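Local atomic coordinates of myosin-17 (Arabidopsis thaliana, PDB entry 7KFL), a protein that is a plant class XI myosin motor (XI-K) that probably binds its cargo through this C-terminal globular tail, the cargo-binding domain. Residues A[65-71]-A[169-173]; A[186-190]-A[261-265]. All coordinates share one frame; numbering follows the deposited sequence.

Contact 1: residues A[65-71]-A[169-173]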
ATOM      1  N   ILE A  65      18.356  -5.179   0.196  1.00 62.49           N
ATOM      2  CA  ILE A  65      16.975  -5.227  -0.378  1.00 63.44           C
ATOM      3  C   ILE A  65      17.025  -5.607  -1.865  1.00 66.07           C
ATOM      4  O   ILE A  65      16.009  -6.130  -2.357  1.00 66.73           O
ATOM      5  CB  ILE A  65      16.213  -3.902  -0.156  1.00 61.74           C
ATOM      6  CG1 ILE A  65      16.762  -2.758  -1.016  1.00 61.57           C
ATOM      7  CG2 ILE A  65      16.178  -3.553   1.324  1.00 60.93           C
ATOM      8  CD1 ILE A  65      16.040  -1.440  -0.835  1.00 60.82           C
ATOM      9  N   GLU A  66      18.147  -5.364  -2.550  1.00 69.79           N
ATOM     10  CA  GLU A  66      18.262  -5.512  -4.028  1.00 72.45           C
ATOM     11  C   GLU A  66      18.715  -6.942  -4.366  1.00 73.38           C
ATOM     12  O   GLU A  66      19.676  -7.098  -5.142  1.00 75.04           O
ATOM     13  CB  GLU A  66      19.191  -4.428  -4.586  1.00 74.43           C
ATOM     14  CG  GLU A  66      18.762  -3.894  -5.944  1.00 76.77           C
ATOM     15  CD  GLU A  66      17.377  -3.261  -5.982  1.00 77.80           C
ATOM     16  OE1 GLU A  66      16.518  -3.769  -6.735  1.00 78.57           O
ATOM     17  OE2 GLU A  66      17.159  -2.258  -5.265  1.00 77.62           O
ATOM     18  N   VAL A  67      18.014  -7.944  -3.822  1.00 73.94           N
ATOM     19  CA  VAL A  67      18.262  -9.402  -4.044  1.00 75.53           C
ATOM     20  C   VAL A  67      16.934 -10.063  -4.413  1.00 75.61           C
ATOM     21  O   VAL A  67      15.871  -9.504  -4.148  1.00 73.91           O
ATOM     22  CB  VAL A  67      18.907 -10.065  -2.807  1.00 75.70           C
ATOM     23  CG1 VAL A  67      20.373  -9.687  -2.665  1.00 75.97           C
ATOM     24  CG2 VAL A  67      18.147  -9.761  -1.524  1.00 75.27           C
ATOM     25  N   PRO A  68      16.941 -11.265  -5.035  1.00 77.47           N
ATOM     26  CA  PRO A  68      15.699 -11.941  -5.415  1.00 78.15           C
ATOM     27  C   PRO A  68      14.954 -12.513  -4.199  1.00 77.83           C
ATOM     28  O   PRO A  68      15.604 -13.039  -3.311  1.00 78.20           O
ATOM     29  CB  PRO A  68      16.183 -13.069  -6.335  1.00 79.41           C
ATOM     30  CG  PRO A  68      17.560 -13.396  -5.798  1.00 79.91           C
ATOM     31  CD  PRO A  68      18.134 -12.053  -5.394  1.00 79.17           C
ATOM     32  N   ASP A  69      13.621 -12.411  -4.199  1.00 77.46           N
ATOM     33  CA  ASP A  69      12.747 -12.791  -3.058  1.00 77.28           C
ATOM     34  C   ASP A  69      13.211 -11.998  -1.831  1.00 74.43           C
ATOM     35  O   ASP A  69      13.810 -12.596  -0.916  1.00 74.31           O
ATOM     36  CB  ASP A  69      12.747 -14.307  -2.838  1.00 79.66           C
ATOM     37  CG  ASP A  69      11.522 -14.823  -2.099  1.00 81.21           C
ATOM     38  OD1 ASP A  69      10.825 -14.002  -1.458  1.00 80.90           O
ATOM     39  OD2 ASP A  69      11.269 -16.041  -2.176  1.00 83.25           O
ATOM     40  N   ASN A  70      12.936 -10.691  -1.841  1.00 71.68           N
ATOM     41  CA  ASN A  70      13.474  -9.689  -0.882  1.00 69.33           C
ATOM     42  C   ASN A  70      12.392  -9.295   0.132  1.00 66.58           C
ATOM     43  O   ASN A  70      12.560  -8.250   0.782  1.00 67.31           O
ATOM     44  CB  ASN A  70      14.010  -8.454  -1.617  1.00 69.11           C
ATOM     45  CG  ASN A  70      13.048  -7.896  -2.648  1.00 68.22           C
ATOM     46  OD1 ASN A  70      11.952  -8.421  -2.837  1.00 66.20           O
ATOM     47  ND2 ASN A  70      13.446  -6.830  -3.323  1.00 67.84           N
ATOM     48  N   ASN A  71      11.339 -10.103   0.285  1.00 63.63           N
ATOM     49  CA  ASN A  71      10.143  -9.743   1.094  1.00 62.33           C
ATOM     50  C   ASN A  71      10.526  -9.639   2.575  1.00 62.43           C
ATOM     51  O   ASN A  71      10.113  -8.655   3.221  1.00 61.82           O
ATOM     52  CB  ASN A  71       8.985 -10.719   0.870  1.00 61.47           C
ATOM     53  CG  ASN A  71       8.061 -10.277  -0.243  1.00 60.62           C
ATOM     54  OD1 ASN A  71       7.784  -9.089  -0.389  1.00 59.25           O
ATOM     55  ND2 ASN A  71       7.571 -11.222  -1.028  1.00 61.62           N
ATOM     56  N   MET A 169       8.349  -1.136  -2.822  1.00 50.22           N
ATOM     57  CA  MET A 169       8.741  -2.489  -3.313  1.00 50.85           C
ATOM     58  C   MET A 169       7.866  -3.566  -2.659  1.00 50.11           C
ATOM     59  O   MET A 169       7.449  -4.492  -3.380  1.00 50.15           O
ATOM     60  CB  MET A 169      10.219  -2.775  -3.029  1.00 51.95           C
ATOM     61  CG  MET A 169      11.146  -2.142  -4.048  1.00 52.58           C
ATOM     62  SD  MET A 169      12.812  -1.869  -3.405  1.00 53.76           S
ATOM     63  CE  MET A 169      13.545  -3.480  -3.688  1.00 53.56           C
ATOM     64  N   ILE A 170       7.604  -3.454  -1.352  1.00 49.03           N
ATOM     65  CA  ILE A 170       6.674  -4.358  -0.610  1.00 49.00           C
ATOM     66  C   ILE A 170       5.302  -4.293  -1.295  1.00 48.04           C
ATOM     67  O   ILE A 170       4.788  -5.358  -1.696  1.00 47.89           O
ATOM     68  CB  ILE A 170       6.599  -3.992   0.890  1.00 49.45           C
ATOM     69  CG1 ILE A 170       7.900  -4.341   1.619  1.00 50.29           C
ATOM     70  CG2 ILE A 170       5.398  -4.650   1.556  1.00 49.65           C
ATOM     71  CD1 ILE A 170       8.007  -3.766   3.019  1.00 50.50           C
ATOM     72  N   ARG A 171       4.751  -3.084  -1.432  1.00 47.01           N
ATOM     73  CA  ARG A 171       3.422  -2.822  -2.050  1.00 47.07           C
ATOM     74  C   ARG A 171       3.388  -3.390  -3.474  1.00 46.91           C
ATOM     75  O   ARG A 171       2.429  -4.110  -3.795  1.00 46.84           O
ATOM     76  CB  ARG A 171       3.126  -1.319  -2.053  1.00 46.63           C
ATOM     77  CG  ARG A 171       1.864  -0.924  -2.808  1.00 46.66           C
ATOM     78  CD  ARG A 171       1.846   0.560  -3.116  1.00 46.84           C
ATOM     79  NE  ARG A 171       2.886   0.923  -4.071  1.00 46.60           N
ATOM     80  CZ  ARG A 171       3.267   2.165  -4.353  1.00 46.48           C
ATOM     81  NH1 ARG A 171       2.694   3.198  -3.754  1.00 46.35           N
ATOM     82  NH2 ARG A 171       4.226   2.368  -5.238  1.00 46.83           N
ATOM     83  N   ASP A 172       4.388  -3.067  -4.296  1.00 47.59           N
ATOM     84  CA  ASP A 172       4.444  -3.462  -5.731  1.00 48.88           C
ATOM     85  C   ASP A 172       4.630  -4.986  -5.829  1.00 48.69           C
ATOM     86  O   ASP A 172       3.993  -5.589  -6.710  1.00 48.68           O
ATOM     87  CB  ASP A 172       5.495  -2.637  -6.489  1.00 50.17           C
ATOM     88  CG  ASP A 172       5.115  -1.172  -6.698  1.00 51.11           C
ATOM     89  OD1 ASP A 172       3.962  -0.798  -6.374  1.00 51.36           O
ATOM     90  OD2 ASP A 172       5.975  -0.405  -7.183  1.00 51.57           O
ATOM     91  N   ASN A 173       5.430  -5.595  -4.944  1.00 49.01           N
ATOM     92  CA  ASN A 173       5.621  -7.073  -4.868  1.00 49.48           C
ATOM     93  C   ASN A 173       4.273  -7.764  -4.615  1.00 49.30           C
ATOM     94  O   ASN A 173       4.013  -8.804  -5.258  1.00 48.14           O
ATOM     95  CB  ASN A 173       6.617  -7.487  -3.780  1.00 49.86           C
ATOM     96  CG  ASN A 173       8.068  -7.324  -4.182  1.00 50.49           C
ATOM     97  OD1 ASN A 173       8.373  -6.907  -5.297  1.00 51.25           O
ATOM     98  ND2 ASN A 173       8.974  -7.646  -3.273  1.00 50.99           N
TER
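The side-chain amide of Asn173 reaches from its helix to the amides of Asn70 and Asn71, which close the loop 66-70 and open the helix that follows. Two hydrogen bonds leave the one nitrogen, Asn173 ND2: to Asn70 OD1 at 3.1 Å, with a bent N-H...O angle of 139°, and to Asn71 OD1 at 3.4 Å, weak but nearly straight. The first acceptor lies close to the Asn173 amide plane, while the donor is tilted out of the Asn70 carbonyl plane. Asn71 and Asn173 run past one another in opposite directions with their amides almost perpendicular, 83° apart. A third hydrogen bond made by these side-chain amides works inside the loop: Asn70 ND2 gives a hydrogen to Ile65 O at 2.8 Å, almost in line with the carbonyl. Asn70 CG sits between its backbone N and carbonyl carbon (chi1 49°), which turns the amide back across the loop mouth. Both ends of this amide are thus engaged, fixing its rotation and tying the last turn of helix 53-65 to the residue before helix 71-89.

The apolar part falls to Met169. Its chain bends at chi3 and brings CE within 3.4 Å of Asn70 ND2 and 3.9 Å of Ile65 O, so the methyl lies beside the loop's internal bond. Met169 SD meets Ile65 CD1 at 4.1 Å, the two side chains crossing at about a right angle.

Leu74 of helix 71-89 extends the apolar packing of Ile65 and Met169 and also touches Asn173, and Tyr225 of helix 205-231 receives a hydrogen bond from Asn71 ND2. The contact therefore seats the 53-65/71-89 connection against the middle of the long helix 150-186, with helix 205-231 alongside.

Contact 2: residues A[186-190]-A[261-265]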
ATOM      1  N   ILE A 186     -11.297 -12.092 -13.374  1.00 55.43           N
ATOM      2  CA  ILE A 186     -11.875 -11.297 -14.501  1.00 56.06           C
ATOM      3  C   ILE A 186     -12.139 -12.221 -15.701  1.00 57.53           C
ATOM      4  O   ILE A 186     -12.999 -11.868 -16.532  1.00 58.43           O
ATOM      5  CB  ILE A 186     -10.951 -10.107 -14.847  1.00 56.08           C
ATOM      6  CG1 ILE A 186     -10.855  -9.126 -13.675  1.00 55.92           C
ATOM      7  CG2 ILE A 186     -11.398  -9.401 -16.119  1.00 56.50           C
ATOM      8  CD1 ILE A 186      -9.704  -8.147 -13.773  1.00 55.92           C
ATOM      9  N   GLN A 187     -11.448 -13.366 -15.780  1.00 59.02           N
ATOM     10  CA  GLN A 187     -11.602 -14.374 -16.868  1.00 61.09           C
ATOM     11  C   GLN A 187     -12.722 -15.370 -16.532  1.00 61.79           C
ATOM     12  O   GLN A 187     -12.987 -16.246 -17.377  1.00 61.46           O
ATOM     13  CB  GLN A 187     -10.292 -15.132 -17.096  1.00 62.96           C
ATOM     14  CG  GLN A 187      -9.262 -14.356 -17.903  1.00 64.81           C
ATOM     15  CD  GLN A 187      -7.935 -15.075 -17.950  1.00 66.92           C
ATOM     16  OE1 GLN A 187      -7.866 -16.267 -18.248  1.00 68.85           O
ATOM     17  NE2 GLN A 187      -6.862 -14.358 -17.653  1.00 67.35           N
ATOM     18  N   ALA A 188     -13.353 -15.241 -15.357  1.00 62.56           N
ATOM     19  CA  ALA A 188     -14.395 -16.161 -14.838  1.00 63.39           C
ATOM     20  C   ALA A 188     -15.550 -16.291 -15.832  1.00 64.98           C
ATOM     21  O   ALA A 188     -16.025 -17.401 -16.061  1.00 65.47           O
ATOM     22  CB  ALA A 188     -14.872 -15.702 -13.481  1.00 62.92           C
ATOM     23  N   PRO A 189     -16.050 -15.189 -16.442  1.00 66.10           N
ATOM     24  CA  PRO A 189     -17.073 -15.287 -17.486  1.00 67.78           C
ATOM     25  C   PRO A 189     -16.620 -16.154 -18.670  1.00 70.39           C
ATOM     26  O   PRO A 189     -17.392 -16.983 -19.109  1.00 72.32           O
ATOM     27  CB  PRO A 189     -17.279 -13.827 -17.920  1.00 67.28           C
ATOM     28  CG  PRO A 189     -16.893 -13.039 -16.694  1.00 66.23           C
ATOM     29  CD  PRO A 189     -15.694 -13.791 -16.156  1.00 65.94           C
ATOM     30  N   ARG A 190     -15.385 -15.953 -19.140  1.00 73.50           N
ATOM     31  CA  ARG A 190     -14.798 -16.672 -20.304  1.00 77.72           C
ATOM     32  C   ARG A 190     -14.461 -18.116 -19.907  1.00 80.55           C
ATOM     33  O   ARG A 190     -14.572 -19.001 -20.780  1.00 81.75           O
ATOM     34  CB  ARG A 190     -13.568 -15.925 -20.831  1.00 79.09           C
ATOM     35  CG  ARG A 190     -13.903 -14.664 -21.616  1.00 80.03           C
ATOM     36  CD  ARG A 190     -12.681 -13.814 -21.914  1.00 81.37           C
ATOM     37  NE  ARG A 190     -11.679 -14.533 -22.693  1.00 82.51           N
ATOM     38  CZ  ARG A 190     -11.727 -14.734 -24.008  1.00 83.19           C
ATOM     39  NH1 ARG A 190     -12.737 -14.273 -24.728  1.00 83.63           N
ATOM     40  NH2 ARG A 190     -10.756 -15.405 -24.604  1.00 84.22           N
ATOM     41  N   ARG A 261     -14.984  -4.956 -20.514  1.00 57.07           N
ATOM     42  CA  ARG A 261     -15.322  -6.358 -20.886  1.00 56.91           C
ATOM     43  C   ARG A 261     -16.842  -6.542 -20.845  1.00 57.83           C
ATOM     44  O   ARG A 261     -17.423  -6.427 -19.746  1.00 57.24           O
ATOM     45  CB  ARG A 261     -14.633  -7.357 -19.955  1.00 55.87           C
ATOM     46  CG  ARG A 261     -13.125  -7.183 -19.866  1.00 55.42           C
ATOM     47  CD  ARG A 261     -12.450  -8.483 -19.477  1.00 55.26           C
ATOM     48  NE  ARG A 261     -11.001  -8.383 -19.523  1.00 54.62           N
ATOM     49  CZ  ARG A 261     -10.166  -9.417 -19.567  1.00 55.10           C
ATOM     50  NH1 ARG A 261     -10.626 -10.659 -19.572  1.00 55.64           N
ATOM     51  NH2 ARG A 261      -8.863  -9.203 -19.607  1.00 55.45           N
ATOM     52  N   ARG A 262     -17.449  -6.812 -22.004  1.00 59.51           N
ATOM     53  CA  ARG A 262     -18.907  -7.047 -22.165  1.00 60.57           C
ATOM     54  C   ARG A 262     -19.324  -8.194 -21.238  1.00 59.37           C
ATOM     55  O   ARG A 262     -20.282  -8.005 -20.463  1.00 58.04           O
ATOM     56  CB  ARG A 262     -19.230  -7.336 -23.635  1.00 63.70           C
ATOM     57  CG  ARG A 262     -20.716  -7.410 -23.959  1.00 65.71           C
ATOM     58  CD  ARG A 262     -21.244  -8.833 -23.971  1.00 67.79           C
ATOM     59  NE  ARG A 262     -22.623  -8.916 -24.438  1.00 69.61           N
ATOM     60  CZ  ARG A 262     -23.310 -10.046 -24.582  1.00 70.44           C
ATOM     61  NH1 ARG A 262     -22.751 -11.211 -24.296  1.00 70.81           N
ATOM     62  NH2 ARG A 262     -24.560 -10.006 -25.014  1.00 70.81           N
ATOM     63  N   GLU A 263     -18.587  -9.312 -21.287  1.00 58.76           N
ATOM     64  CA  GLU A 263     -18.882 -10.575 -20.555  1.00 58.19           C
ATOM     65  C   GLU A 263     -18.878 -10.358 -19.033  1.00 57.75           C
ATOM     66  O   GLU A 263     -19.557 -11.144 -18.342  1.00 58.40           O
ATOM     67  CB  GLU A 263     -17.896 -11.683 -20.938  1.00 58.46           C
ATOM     68  CG  GLU A 263     -16.453 -11.421 -20.532  1.00 58.67           C
ATOM     69  CD  GLU A 263     -15.609 -10.691 -21.562  1.00 59.42           C
ATOM     70  OE1 GLU A 263     -16.191  -9.991 -22.417  1.00 59.75           O
ATOM     71  OE2 GLU A 263     -14.367 -10.824 -21.506  1.00 59.14           O
ATOM     72  N   CYS A 264     -18.136  -9.366 -18.523  1.00 56.95           N
ATOM     73  CA  CYS A 264     -18.061  -9.033 -17.072  1.00 56.21           C
ATOM     74  C   CYS A 264     -19.252  -8.157 -16.660  1.00 56.32           C
ATOM     75  O   CYS A 264     -19.514  -8.057 -15.449  1.00 55.40           O
ATOM     76  CB  CYS A 264     -16.768  -8.308 -16.722  1.00 55.35           C
ATOM     77  SG  CYS A 264     -15.281  -9.289 -17.047  1.00 55.01           S
ATOM     78  N   CYS A 265     -19.938  -7.548 -17.629  1.00 57.78           N
ATOM     79  CA  CYS A 265     -21.089  -6.635 -17.407  1.00 58.67           C
ATOM     80  C   CYS A 265     -22.393  -7.439 -17.500  1.00 59.01           C
ATOM     81  O   CYS A 265     -23.229  -7.129 -18.364  1.00 60.67           O
ATOM     82  CB  CYS A 265     -21.051  -5.480 -18.400  1.00 59.44           C
ATOM     83  SG  CYS A 265     -21.728  -3.941 -17.724  1.00 61.07           S
TER
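This is a surface contact held by packing, without a hydrogen bond between its segments, where residues 186-190, running into the short helix 188-191, meet the loop between helices 236-260 and 267-287. The loop falls within the DIL region, the sequence family shared with other myosin globular tails. Pro189 and Glu263 bring the backbones closest, their CA atoms 5.9 Å apart. The proline ring sits on the glutamate stem: Pro189 CB lies 3.6 Å from Glu263 CG and 3.5 Å from Glu263 O. Ile186 offers its CG2 branch to one face of the Arg261 guanidinium, 3.4 Å above the plane and displaced toward the rim. Extended from CG to NE, the Arg261 chain passes across the isoleucine at about a right angle, with Ile186 CG2 also against Arg261 CD at 3.6 Å. Between these two pairings stands Cys264, whose SG is 3.5 Å from Ile186 O and also packs on Pro189 CG. Next to the proline, Arg190 approaches the carboxylate with its aliphatic part, CD to Glu263 OE2 at 3.5 Å. Behind the loop, Cys264 rests on Leu258 of helix 236-260, while Pro189 also touches Asn269 of helix 267-287.

Charged residues thus join largely through their carbon stems. Arg190 NE remains 4.7 Å from Glu263 OE2, the two flat groups 52° apart, so the attraction is probably diffuse and may partly offset the repulsion between Arg190 and Arg261, and close packing around Ile186, Pro189 and Cys264 makes the join.

Helix 150-186 relates the two sites: contact 1 uses residues 169-173 partway along it, and contact 2 lies where the chain passes from that helix into helix 188-191. Their centres lie 32 Å apart and their nearest atoms about 16 Å. Both segments of contact 1 precede those of contact 2 in the chain, and the two do not meet. Contact 1 joins the long helix to the earlier helices 53-65 and 71-89; contact 2 joins the chain that follows it to the later turn between helices 236-260 and 267-287. Together they show one long helix running through part of the elongated, mostly helical cargo-binding domain, packed against earlier chain at one level and leading to DIL-region chain at another.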